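Local structure of mannosephosphate isomerase, putative (Archaeoglobus fulgidus, 1ZX5) at residues K244-Y258 / L269-D282. The protein probably catalyses the interconversion of D-mannose 6-phosphate and D-fructose 6-phosphate with the help of zinc. Numbering follows the deposited sequence. Where two conformers were deposited one is given.
With EDO (1,2-ethanediol), chain C.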
# COMPACT_ATOMS: atom_id res chain seq x y z
N LYS A 244 4.03 -12.68 -15.94
CA LYS A 244 5.48 -12.47 -15.92
C LYS A 244 5.85 -11.56 -14.77
O LYS A 244 5.22 -10.52 -14.58
CB LYS A 244 5.97 -11.81 -17.22
CG LYS A 244 5.44 -12.42 -18.49
CD LYS A 244 6.10 -13.74 -18.76
CE LYS A 244 6.03 -14.11 -20.22
NZ LYS A 244 6.89 -15.31 -20.48
N THR A 245 6.89 -11.92 -14.01
CA THR A 245 7.38 -11.05 -12.94
C THR A 245 8.14 -9.83 -13.48
O THR A 245 8.16 -8.77 -12.85
CB THR A 245 8.31 -11.80 -11.96
OG1 THR A 245 9.42 -12.35 -12.67
CG2 THR A 245 7.56 -12.91 -11.22
N GLY A 246 8.77 -9.98 -14.65
CA GLY A 246 9.71 -9.00 -15.19
C GLY A 246 11.10 -9.13 -14.58
O GLY A 246 11.92 -8.23 -14.71
N GLY A 247 11.36 -10.24 -13.89
CA GLY A 247 12.66 -10.46 -13.25
C GLY A 247 12.91 -9.55 -12.06
O GLY A 247 14.05 -9.30 -11.69
N VAL A 248 11.83 -9.05 -11.47
CA VAL A 248 11.86 -8.32 -10.20
C VAL A 248 10.89 -8.98 -9.21
O VAL A 248 10.02 -9.76 -9.61
CB VAL A 248 11.48 -6.82 -10.37
CG1 VAL A 248 12.46 -6.10 -11.32
CG2 VAL A 248 10.04 -6.67 -10.84
N MSE A 249 11.04 -8.66 -7.93
CA MSE A 249 10.09 -9.09 -6.90
C MSE A 249 8.66 -8.64 -7.23
O MSE A 249 8.44 -7.48 -7.62
CB MSE A 249 10.50 -8.51 -5.55
CG MSE A 249 9.90 -9.20 -4.35
SE MSE A 249 10.25 -8.17 -2.67
CE MSE A 249 8.95 -6.70 -2.95
N ASN A 250 7.72 -9.57 -7.10
CA ASN A 250 6.30 -9.28 -7.21
C ASN A 250 5.58 -9.70 -5.91
O ASN A 250 6.06 -10.59 -5.18
CB ASN A 250 5.65 -10.01 -8.40
CG ASN A 250 6.02 -9.41 -9.76
OD1 ASN A 250 7.11 -8.88 -9.98
ND2 ASN A 250 5.11 -9.52 -10.69
N ILE A 251 4.45 -9.06 -5.65
CA ILE A 251 3.50 -9.50 -4.63
C ILE A 251 2.15 -9.57 -5.32
O ILE A 251 1.78 -8.68 -6.08
CB ILE A 251 3.48 -8.56 -3.38
CG1 ILE A 251 4.76 -8.74 -2.54
CG2 ILE A 251 2.23 -8.82 -2.50
CD1 ILE A 251 4.97 -7.68 -1.44
N LEU A 252 1.42 -10.65 -5.08
CA LEU A 252 0.08 -10.84 -5.65
C LEU A 252 -0.93 -10.69 -4.53
O LEU A 252 -0.75 -11.25 -3.45
CB LEU A 252 -0.06 -12.25 -6.25
CG LEU A 252 0.97 -12.71 -7.28
CD1 LEU A 252 0.75 -14.20 -7.61
CD2 LEU A 252 0.93 -11.84 -8.56
N TYR A 253 -2.01 -9.96 -4.79
CA TYR A 253 -3.11 -9.90 -3.83
C TYR A 253 -4.38 -10.39 -4.51
O TYR A 253 -4.76 -9.87 -5.56
CB TYR A 253 -3.29 -8.49 -3.25
CG TYR A 253 -4.55 -8.39 -2.42
CD1 TYR A 253 -4.61 -8.94 -1.13
CD2 TYR A 253 -5.70 -7.79 -2.93
CE1 TYR A 253 -5.78 -8.90 -0.37
CE2 TYR A 253 -6.87 -7.73 -2.19
CZ TYR A 253 -6.91 -8.29 -0.92
OH TYR A 253 -8.07 -8.24 -0.19
N ALA A 254 -5.06 -11.36 -3.89
CA ALA A 254 -6.31 -11.89 -4.45
C ALA A 254 -7.49 -11.01 -4.05
O ALA A 254 -7.95 -11.06 -2.92
CB ALA A 254 -6.53 -13.35 -3.98
N ALA A 255 -7.94 -10.18 -4.97
CA ALA A 255 -9.01 -9.22 -4.69
C ALA A 255 -10.40 -9.85 -4.78
O ALA A 255 -11.26 -9.54 -3.96
CB ALA A 255 -8.91 -8.01 -5.63
N GLU A 256 -10.61 -10.69 -5.80
CA GLU A 256 -11.86 -11.42 -6.01
C GLU A 256 -11.54 -12.79 -6.56
O GLU A 256 -10.75 -12.91 -7.49
CB GLU A 256 -12.78 -10.72 -7.03
CG GLU A 256 -13.39 -9.41 -6.55
CD GLU A 256 -14.09 -8.63 -7.66
OE1 GLU A 256 -14.65 -9.26 -8.60
OE2 GLU A 256 -14.09 -7.38 -7.59
N GLY A 257 -12.17 -13.82 -6.00
CA GLY A 257 -12.13 -15.16 -6.56
C GLY A 257 -11.10 -16.04 -5.88
O GLY A 257 -10.39 -15.61 -4.98
N TYR A 258 -11.03 -17.28 -6.34
CA TYR A 258 -10.10 -18.27 -5.82
C TYR A 258 -9.13 -18.62 -6.95
O TYR A 258 -9.55 -18.80 -8.08
CB TYR A 258 -10.89 -19.51 -5.40
CG TYR A 258 -10.03 -20.72 -5.09
CD1 TYR A 258 -9.23 -20.74 -3.94
CD2 TYR A 258 -9.99 -21.82 -5.95
CE1 TYR A 258 -8.43 -21.83 -3.65
CE2 TYR A 258 -9.18 -22.92 -5.66
CZ TYR A 258 -8.41 -22.92 -4.50
OH TYR A 258 -7.61 -23.99 -4.19
N LEU A 269 -4.43 -19.44 -3.77
CA LEU A 269 -4.57 -18.15 -3.11
C LEU A 269 -6.05 -17.79 -2.98
O LEU A 269 -6.78 -17.72 -3.97
CB LEU A 269 -3.80 -17.07 -3.89
CG LEU A 269 -3.64 -15.69 -3.24
CD1 LEU A 269 -2.82 -15.78 -1.96
CD2 LEU A 269 -3.02 -14.71 -4.22
N HIS A 270 -6.48 -17.57 -1.74
CA HIS A 270 -7.86 -17.18 -1.46
C HIS A 270 -8.00 -15.68 -1.45
O HIS A 270 -7.03 -14.97 -1.16
CB HIS A 270 -8.30 -17.73 -0.09
CG HIS A 270 -8.41 -19.21 -0.05
ND1 HIS A 270 -9.62 -19.87 -0.16
CD2 HIS A 270 -7.47 -20.18 0.08
CE1 HIS A 270 -9.41 -21.18 -0.11
NE2 HIS A 270 -8.12 -21.39 0.04
N ARG A 271 -9.20 -15.21 -1.81
CA ARG A 271 -9.59 -13.80 -1.69
C ARG A 271 -9.16 -13.25 -0.32
O ARG A 271 -9.45 -13.87 0.71
CB ARG A 271 -11.11 -13.67 -1.89
CG ARG A 271 -11.77 -12.37 -1.34
CD ARG A 271 -13.30 -12.47 -1.40
NE ARG A 271 -14.00 -11.65 -0.40
CZ ARG A 271 -14.20 -12.03 0.87
NH1 ARG A 271 -14.84 -11.22 1.71
NH2 ARG A 271 -13.75 -13.20 1.31
N GLY A 272 -8.48 -12.11 -0.29
CA GLY A 272 -8.08 -11.50 0.98
C GLY A 272 -6.66 -11.79 1.40
O GLY A 272 -6.18 -11.27 2.43
N TYR A 273 -5.97 -12.60 0.60
CA TYR A 273 -4.61 -13.04 0.92
C TYR A 273 -3.63 -12.69 -0.18
O TYR A 273 -4.02 -12.51 -1.34
CB TYR A 273 -4.59 -14.55 1.24
CG TYR A 273 -5.27 -14.87 2.55
CD1 TYR A 273 -4.56 -14.89 3.75
CD2 TYR A 273 -6.65 -15.13 2.60
CE1 TYR A 273 -5.20 -15.17 4.97
CE2 TYR A 273 -7.30 -15.41 3.79
CZ TYR A 273 -6.56 -15.43 4.97
OH TYR A 273 -7.21 -15.71 6.15
N SER A 274 -2.36 -12.62 0.20
CA SER A 274 -1.28 -12.22 -0.67
C SER A 274 -0.24 -13.30 -0.77
O SER A 274 -0.08 -14.15 0.12
CB SER A 274 -0.59 -10.96 -0.15
OG SER A 274 -1.50 -9.89 -0.11
N CYS A 275 0.56 -13.16 -1.81
CA CYS A 275 1.57 -14.11 -2.13
C CYS A 275 2.81 -13.32 -2.59
O CYS A 275 2.69 -12.39 -3.38
CB CYS A 275 0.97 -14.95 -3.26
SG CYS A 275 2.01 -16.01 -3.95
N LEU A 276 3.98 -13.69 -2.08
CA LEU A 276 5.24 -13.08 -2.47
C LEU A 276 5.96 -13.96 -3.50
O LEU A 276 6.22 -15.15 -3.25
CB LEU A 276 6.13 -12.85 -1.24
CG LEU A 276 7.60 -12.41 -1.41
CD1 LEU A 276 7.70 -10.97 -1.88
CD2 LEU A 276 8.37 -12.57 -0.08
N VAL A 277 6.27 -13.38 -4.66
CA VAL A 277 6.92 -14.10 -5.74
C VAL A 277 8.33 -13.54 -5.93
O VAL A 277 8.48 -12.39 -6.35
CB VAL A 277 6.12 -13.98 -7.07
CG1 VAL A 277 6.76 -14.86 -8.17
CG2 VAL A 277 4.62 -14.30 -6.86
N PRO A 278 9.36 -14.33 -5.60
CA PRO A 278 10.74 -13.89 -5.83
C PRO A 278 11.05 -13.68 -7.32
O PRO A 278 10.47 -14.35 -8.17
CB PRO A 278 11.60 -15.03 -5.26
CG PRO A 278 10.68 -15.79 -4.33
CD PRO A 278 9.31 -15.67 -4.98
N ALA A 279 11.95 -12.74 -7.61
CA ALA A 279 12.43 -12.46 -8.97
C ALA A 279 12.98 -13.68 -9.70
O ALA A 279 12.98 -13.71 -10.94
CB ALA A 279 13.48 -11.37 -8.95
N SER A 280 13.45 -14.67 -8.96
CA SER A 280 13.97 -15.91 -9.56
C SER A 280 12.88 -16.74 -10.25
O SER A 280 13.19 -17.72 -10.91
CB SER A 280 14.71 -16.75 -8.52
OG SER A 280 13.86 -17.11 -7.44
N THR A 281 11.61 -16.37 -10.09
CA THR A 281 10.54 -16.95 -10.89
C THR A 281 10.28 -15.97 -12.04
O THR A 281 9.91 -14.83 -11.80
CB THR A 281 9.26 -17.24 -10.03
OG1 THR A 281 9.51 -18.39 -9.22
CG2 THR A 281 8.03 -17.51 -10.88
N ASP A 282 10.52 -16.43 -13.26
CA ASP A 282 10.33 -15.64 -14.47
C ASP A 282 8.85 -15.46 -14.77
O ASP A 282 8.39 -14.37 -15.07
CB ASP A 282 11.08 -16.28 -15.67
CG ASP A 282 10.73 -17.79 -15.88
OD1 ASP A 282 10.26 -18.46 -14.92
OD2 ASP A 282 10.94 -18.32 -17.01
C1 EDO C . -12.34 -6.82 -2.28
O1 EDO C . -13.18 -6.82 -1.11
C2 EDO C . -10.86 -6.84 -1.86
O2 EDO C . -10.43 -8.17 -1.58
O HOH W 1 9.69 -12.25 -16.27
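Tyr253 and Ser274 face each other as a non-hydrogen-bonded pair of two antiparallel strands, 250-256 and 274-277, in the cupin domain. Their axes run at 161°. Backbone bonds flank the pair: Ala254 N to Tyr273 O is almost straight at 179°, and Leu252 N reaches Cys275 O at 2.7 Å. Strand 274-277 borders its five-stranded sheet; strand 291-298 pairs with the other side of 250-256.

The tyrosine can be followed outward. CB and CG pass Ser274 OG, which lies in the ring plane at the edge, 3.4 Å from Tyr253 CD1; that hydroxyl is hydrogen-bonded to Glu41. Tyr253 CE1 then meets Gly272 C at 3.5 Å, in a type II turn. CG stands anti to the backbone N (chi1 172°), which carries the ring along this turn. CE2 and CZ approach O2 of an ethanediol probably from the crystallisation liquor, and Tyr253 OH, also touching Gly272 CA, donates to EDO O2 at 2.7 Å. The diol donates to Ala255 O and is also hydrogen-bonded to Trp24. A leucine at this position would probably leave the diol without its phenol partner and open a gap beside Gly272.

Beside Tyr253, Ile251 CG1 packs on Leu276 CD1 (3.7 Å); on the opposite face Leu252 CD1 meets Val277 CG2 at 3.9 Å. Separately, Leu269 CD2 touches Ala254 CB. Thr245 OG1 donates in the carbonyl plane to Thr281 O (2.7 Å) and accepts from Gly247 N, closing an ST turn.

Register therefore rests on main-chain bonds that need no particular side chain, with apolar contacts on both faces, whereas Tyr253 ties the strand to the Gly272 turn through its ring.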